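Side-chain contacts in COG0778: Nitroreductase (Streptococcus pneumoniae, PDB 2B67), which binds flavin mononucleotide and, as a member of the nitroreductase family, probably catalyses the NADH-dependent reduction of electron acceptors such as nitro compounds or quinones: residues Thr78-Thr83 against Glu166-Glu171; Ala88-Lys93 against Asp172-Glu177. One frame throughout, in Å; residues are numbered along the deposited sequence. Where two conformers were deposited one is given.

Contacts 1 and 2 lie about 12 Å apart, centre to centre, and meet the same antiparallel sheet, in which strands 77-84 and 174-183 are neighbours. Along the chain the segments alternate: strand 77-84 and helix 87-98 follow each other, and so, much later, do helix 161-168 and strand 174-183. Contact 1 sets the end of helix 161-168 and the turn after it on the first strand; contact 2 brings the start of the second strand against helix 87-98. They join directly where T83 OG1 lies 2.7 Å from E177 OE2, a probable hydrogen bond. Both also touch the second subunit, so the two contacts lie near the dimer interface.

Contact 1 of 2, residues Thr78-Thr83 against Glu166-Glu171; sequences TIALFT and EVLEIE
The carbonyl oxygen of L168, whose side chain packs on A80, accepts a hydrogen bond from NE of R204 of the second subunit. NH2 of the same arginine bonds to the carbonyl oxygen of E169, so one guanidinium grips two successive carbonyls at the end of helix 161-168. There the chain forms a Schellman motif: E169 takes a positive phi of 57°, and its N reaches back to E166 O at 3.3 Å. This turn sends L168 and I170 down together on strand 77-84, with no hydrogen bond between the two segments. The L168 branch CD1 does the touching: it lies 3.6 Å from A80 CB and, near the plane of the F82 ring and at its edge, 4.2 Å from F82 CE1. I170 instead comes over a face of F82. Its CG2, which lies opposite the backbone N across the CA-CB bond, stands 4.3 Å from the ring centroid and 18° off the normal, a CH-pi contact, while I170 CG1 reaches F82 CZ at 4.0 Å. The phenyl group is thus met at edge and face by two aliphatic side chains. A80 and F82 share one side of the strand; L81 and T83 face helix 124-148 on the other, the layering of the alpha-beta sandwich of FMN-dependent nitroreductases.

Contact 2 of 2, residues Ala88-Lys93 against Asp172-Glu177; sequences AKRARK and DRFRPE. With ACY (acetic acid), chain F.
K89 and R173 meet with an aliphatic chain laid over a flat cation: K89 CB sits 3.6 Å above the guanidinium plane of R173, toward its rim, and K89 CD lies 3.8 Å from R173 NH2. R173 gets there by stretching out from CG to NE, with CG anti to the backbone N. The ring atom F174 CZ lies over the opposite face of the guanidinium, likewise toward its rim. R90 takes another shape. Bends at chi2 (59°) and chi3 (40°) fold its guanidinium back so that NH2 reaches the edge of the F174 ring, 3.6 Å from CE2, with the two planes 81° apart. Although R90 NH2 and R173 NH1 are only 4.5 Å apart, the arginines share an anion: D84 OD2 forms salt bridges with R90 NE and R173 NH1. D84 ends strand 77-84, which pairs antiparallel with strand 174-183, and helix 87-98 starts just beyond it, so this carboxylate ties the helix to the ends of the two central strands of the sheet in the nitroreductase alpha-beta fold. K93, extended until its final bend, passes CD 3.8 Å above the centre of the R90 guanidinium. Its NZ bonds at 2.8 Å to OXT of a bound acetic acid molecule, probably from the crystallisation liquor, to which K49 NZ is also hydrogen-bonded; K93 NZ forms a salt bridge with E199 of the second subunit as well.

Contact 1 of 2, residues Thr78-Thr83 against Glu166-Glu171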
loop_
_atom_site.group_PDB
_atom_site.type_symbol
_atom_site.label_atom_id
_atom_site.label_comp_id
_atom_site.label_asym_id
_atom_site.label_seq_id
_atom_site.Cartn_x
_atom_site.Cartn_y
_atom_site.Cartn_z
ATOM N N THR A 78 18.492 -3.600 -5.104
ATOM C CA THR A 78 17.605 -2.683 -4.399
ATOM C C THR A 78 16.734 -1.988 -5.438
ATOM O O THR A 78 17.206 -1.548 -6.479
ATOM C CB THR A 78 18.346 -1.620 -3.563
ATOM O OG1 THR A 78 19.090 -2.264 -2.527
ATOM C CG2 THR A 78 17.326 -0.599 -2.914
ATOM N N ILE A 79 15.446 -1.932 -5.149
ATOM C CA ILE A 79 14.493 -1.329 -6.055
ATOM C C ILE A 79 14.118 -0.065 -5.365
ATOM O O ILE A 79 13.565 -0.117 -4.259
ATOM C CB ILE A 79 13.241 -2.221 -6.263
ATOM C CG1 ILE A 79 13.623 -3.503 -6.998
ATOM C CG2 ILE A 79 12.198 -1.459 -7.066
ATOM C CD1 ILE A 79 12.620 -4.649 -6.869
ATOM N N ALA A 80 14.470 1.067 -5.966
ATOM C CA ALA A 80 13.984 2.342 -5.489
ATOM C C ALA A 80 12.623 2.633 -6.106
ATOM O O ALA A 80 12.519 2.773 -7.313
ATOM C CB ALA A 80 14.986 3.460 -5.825
ATOM N N LEU A 81 11.579 2.713 -5.278
ATOM C CA LEU A 81 10.228 3.002 -5.756
ATOM C C LEU A 81 10.023 4.504 -5.712
ATOM O O LEU A 81 10.106 5.117 -4.636
ATOM C CB LEU A 81 9.160 2.309 -4.890
ATOM C CG LEU A 81 7.680 2.629 -5.138
ATOM C CD1 LEU A 81 7.267 2.300 -6.590
ATOM C CD2 LEU A 81 6.823 1.807 -4.199
ATOM N N PHE A 82 9.759 5.087 -6.882
ATOM C CA PHE A 82 9.480 6.537 -7.019
ATOM C C PHE A 82 8.000 6.727 -7.380
ATOM O O PHE A 82 7.354 5.831 -7.959
ATOM C CB PHE A 82 10.311 7.171 -8.166
ATOM C CG PHE A 82 11.788 7.326 -7.860
ATOM C CD1 PHE A 82 12.632 6.217 -7.860
ATOM C CD2 PHE A 82 12.321 8.576 -7.548
ATOM C CE1 PHE A 82 13.976 6.362 -7.576
ATOM C CE2 PHE A 82 13.666 8.731 -7.277
ATOM C CZ PHE A 82 14.500 7.615 -7.288
ATOM N N THR A 83 7.466 7.900 -7.072
ATOM C CA THR A 83 6.142 8.246 -7.540
ATOM C C THR A 83 6.241 9.551 -8.330
ATOM O O THR A 83 7.139 10.367 -8.089
ATOM C CB THR A 83 5.163 8.419 -6.386
ATOM O OG1 THR A 83 5.757 9.298 -5.427
ATOM C CG2 THR A 83 4.885 7.074 -5.703
ATOM N N GLU A 166 19.626 12.404 -7.411
ATOM C CA GLU A 166 20.977 12.722 -7.861
ATOM C C GLU A 166 21.825 11.452 -7.999
ATOM O O GLU A 166 22.335 11.158 -9.071
ATOM C CB GLU A 166 21.583 13.708 -6.857
ATOM C CG GLU A 166 23.025 14.086 -7.054
ATOM C CD GLU A 166 23.411 15.286 -6.198
ATOM O OE1 GLU A 166 23.992 16.246 -6.780
ATOM O OE2 GLU A 166 23.112 15.296 -4.958
ATOM N N VAL A 167 21.923 10.670 -6.923
ATOM C CA VAL A 167 22.646 9.400 -6.923
ATOM C C VAL A 167 22.170 8.406 -8.002
ATOM O O VAL A 167 22.981 7.776 -8.670
ATOM C CB VAL A 167 22.604 8.767 -5.511
ATOM C CG1 VAL A 167 23.180 7.374 -5.488
ATOM C CG2 VAL A 167 23.350 9.664 -4.508
ATOM N N LEU A 168 20.862 8.269 -8.182
ATOM C CA LEU A 168 20.333 7.309 -9.142
ATOM C C LEU A 168 20.068 7.881 -10.536
ATOM O O LEU A 168 19.609 7.146 -11.418
ATOM C CB LEU A 168 19.054 6.643 -8.588
ATOM C CG LEU A 168 19.206 5.852 -7.293
ATOM C CD1 LEU A 168 17.961 5.053 -6.937
ATOM C CD2 LEU A 168 20.390 4.929 -7.405
ATOM N N GLU A 169 20.334 9.178 -10.721
ATOM C CA GLU A 169 20.146 9.861 -12.004
ATOM C C GLU A 169 18.711 9.743 -12.513
ATOM O O GLU A 169 18.461 9.283 -13.634
ATOM C CB GLU A 169 21.159 9.383 -13.070
ATOM C CG GLU A 169 22.596 9.477 -12.581
ATOM C CD GLU A 169 23.634 8.957 -13.590
ATOM O OE1 GLU A 169 23.260 8.277 -14.597
ATOM O OE2 GLU A 169 24.841 9.231 -13.346
ATOM N N ILE A 170 17.772 10.171 -11.676
ATOM C CA ILE A 170 16.356 10.131 -12.016
ATOM C C ILE A 170 15.812 11.563 -11.928
ATOM O O ILE A 170 16.111 12.277 -10.971
ATOM C CB ILE A 170 15.575 9.242 -11.006
ATOM C CG1 ILE A 170 16.115 7.801 -10.975
ATOM C CG2 ILE A 170 14.074 9.392 -11.256
ATOM C CD1 ILE A 170 15.839 6.929 -12.265
ATOM N N GLU A 171 15.009 11.964 -12.909
ATOM C CA GLU A 171 14.356 13.282 -12.926
ATOM C C GLU A 171 13.627 13.662 -11.634
ATOM O O GLU A 171 12.908 12.829 -11.042
ATOM C CB GLU A 171 13.385 13.396 -14.118
ATOM C CG GLU A 171 14.073 13.407 -15.485
ATOM C CD GLU A 171 15.028 14.598 -15.702
ATOM O OE1 GLU A 171 14.807 15.692 -15.120
ATOM O OE2 GLU A 171 16.003 14.431 -16.474
#

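Contact 2 of 2, residues Ala88-Lys93 against Asp172-Glu177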
loop_
_atom_site.group_PDB
_atom_site.type_symbol
_atom_site.label_atom_id
_atom_site.label_comp_id
_atom_site.label_asym_id
_atom_site.label_seq_id
_atom_site.Cartn_x
_atom_site.Cartn_y
_atom_site.Cartn_z
ATOM N N ALA A 88 -0.757 15.541 -13.417
ATOM C CA ALA A 88 -1.296 15.907 -14.744
ATOM C C ALA A 88 -0.513 15.201 -15.845
ATOM O O ALA A 88 -1.085 14.567 -16.716
ATOM C CB ALA A 88 -1.265 17.455 -14.961
ATOM N N LYS A 89 0.801 15.310 -15.829
ATOM C CA LYS A 89 1.621 14.553 -16.777
ATOM C C LYS A 89 1.441 13.026 -16.698
ATOM O O LYS A 89 1.530 12.361 -17.714
ATOM C CB LYS A 89 3.081 14.899 -16.618
ATOM C CG LYS A 89 3.430 16.279 -17.241
ATOM C CD LYS A 89 4.933 16.419 -17.360
ATOM C CE LYS A 89 5.343 17.887 -17.527
ATOM N NZ LYS A 89 5.313 18.248 -18.959
ATOM N N ARG A 90 1.189 12.495 -15.496
ATOM C CA ARG A 90 0.962 11.053 -15.298
ATOM C C ARG A 90 -0.335 10.620 -15.980
ATOM O O ARG A 90 -0.346 9.596 -16.680
ATOM C CB ARG A 90 0.987 10.692 -13.796
ATOM C CG ARG A 90 0.512 9.253 -13.421
ATOM C CD ARG A 90 1.319 8.102 -14.085
ATOM N NE ARG A 90 2.757 8.334 -14.142
ATOM C CZ ARG A 90 3.722 7.411 -14.267
ATOM N NH1 ARG A 90 3.475 6.087 -14.289
ATOM N NH2 ARG A 90 4.981 7.840 -14.348
ATOM N N ALA A 91 -1.420 11.388 -15.795
ATOM C CA ALA A 91 -2.685 11.093 -16.479
ATOM C C ALA A 91 -2.492 11.121 -17.987
ATOM O O ALA A 91 -2.993 10.249 -18.702
ATOM C CB ALA A 91 -3.783 12.082 -16.083
ATOM N N ARG A 92 -1.755 12.119 -18.468
ATOM C CA ARG A 92 -1.581 12.304 -19.902
ATOM C C ARG A 92 -0.741 11.175 -20.483
ATOM O O ARG A 92 -1.019 10.698 -21.591
ATOM C CB ARG A 92 -0.960 13.667 -20.198
ATOM C CG ARG A 92 -1.960 14.806 -20.140
ATOM C CD ARG A 92 -1.296 16.121 -20.493
ATOM N NE ARG A 92 -2.211 17.017 -21.201
ATOM C CZ ARG A 92 -2.021 17.475 -22.438
ATOM N NH1 ARG A 92 -0.936 17.121 -23.133
ATOM N NH2 ARG A 92 -2.925 18.291 -22.985
ATOM N N LYS A 93 0.278 10.758 -19.725
ATOM C CA LYS A 93 1.109 9.594 -20.059
ATOM C C LYS A 93 0.266 8.332 -20.273
ATOM O O LYS A 93 0.444 7.632 -21.245
ATOM C CB LYS A 93 2.125 9.331 -18.938
ATOM C CG LYS A 93 3.197 8.270 -19.292
ATOM C CD LYS A 93 4.035 7.885 -18.048
ATOM C CE LYS A 93 5.051 6.784 -18.376
ATOM N NZ LYS A 93 6.219 7.312 -19.159
ATOM N N ASP A 172 13.798 14.919 -11.215
ATOM C CA ASP A 172 13.248 15.432 -9.960
ATOM C C ASP A 172 11.715 15.409 -9.908
ATOM O O ASP A 172 11.108 15.504 -8.820
ATOM C CB ASP A 172 13.734 16.858 -9.708
ATOM C CG ASP A 172 15.188 16.920 -9.275
ATOM O OD1 ASP A 172 15.741 15.920 -8.755
ATOM O OD2 ASP A 172 15.801 17.997 -9.452
ATOM N N ARG A 173 11.093 15.314 -11.087
ATOM C CA ARG A 173 9.654 15.088 -11.203
ATOM C C ARG A 173 9.258 13.835 -10.363
ATOM O O ARG A 173 8.194 13.784 -9.818
ATOM C CB ARG A 173 9.258 14.938 -12.688
ATOM C CG ARG A 173 7.842 14.416 -12.943
ATOM C CD ARG A 173 7.575 14.301 -14.448
ATOM N NE ARG A 173 6.488 13.359 -14.733
ATOM C CZ ARG A 173 6.207 12.861 -15.945
ATOM N NH1 ARG A 173 5.219 11.975 -16.085
ATOM N NH2 ARG A 173 6.907 13.225 -17.017
ATOM N N PHE A 174 10.148 12.850 -10.270
ATOM C CA PHE A 174 9.920 11.622 -9.497
ATOM C C PHE A 174 10.518 11.726 -8.094
ATOM O O PHE A 174 11.714 12.023 -7.947
ATOM C CB PHE A 174 10.488 10.431 -10.279
ATOM C CG PHE A 174 9.755 10.204 -11.548
ATOM C CD1 PHE A 174 10.186 10.818 -12.738
ATOM C CD2 PHE A 174 8.559 9.459 -11.550
ATOM C CE1 PHE A 174 9.421 10.657 -13.953
ATOM C CE2 PHE A 174 7.808 9.290 -12.734
ATOM C CZ PHE A 174 8.224 9.899 -13.935
ATOM N N ARG A 175 9.698 11.516 -7.059
ATOM C CA ARG A 175 10.232 11.532 -5.695
ATOM C C ARG A 175 10.366 10.114 -5.135
ATOM O O ARG A 175 9.508 9.243 -5.396
ATOM C CB ARG A 175 9.398 12.399 -4.756
ATOM C CG ARG A 175 8.029 11.844 -4.509
ATOM C CD ARG A 175 7.355 12.548 -3.339
ATOM N NE ARG A 175 6.255 11.756 -2.782
ATOM C CZ ARG A 175 5.353 12.236 -1.917
ATOM N NH1 ARG A 175 4.378 11.455 -1.456
ATOM N NH2 ARG A 175 5.388 13.526 -1.559
ATOM N N PRO A 176 11.460 9.865 -4.409
ATOM C CA PRO A 176 11.656 8.534 -3.868
ATOM C C PRO A 176 10.685 8.289 -2.716
ATOM O O PRO A 176 10.475 9.165 -1.867
ATOM C CB PRO A 176 13.131 8.534 -3.415
ATOM C CG PRO A 176 13.494 9.984 -3.239
ATOM C CD PRO A 176 12.594 10.778 -4.140
ATOM N N GLU A 177 10.044 7.135 -2.723
ATOM C CA GLU A 177 9.151 6.792 -1.606
ATOM C C GLU A 177 9.756 5.789 -0.624
ATOM O O GLU A 177 9.604 5.933 0.598
ATOM C CB GLU A 177 7.819 6.246 -2.143
ATOM C CG GLU A 177 7.028 7.279 -2.987
ATOM C CD GLU A 177 6.290 8.326 -2.159
ATOM O OE1 GLU A 177 6.354 8.318 -0.909
ATOM O OE2 GLU A 177 5.646 9.185 -2.769
HETATM C C ACY F . 8.888 8.921 -17.467
HETATM O O ACY F . 10.053 8.843 -17.026
HETATM O OXT ACY F . 7.992 8.090 -17.203
HETATM C CH3 ACY F . 8.555 10.086 -18.355
#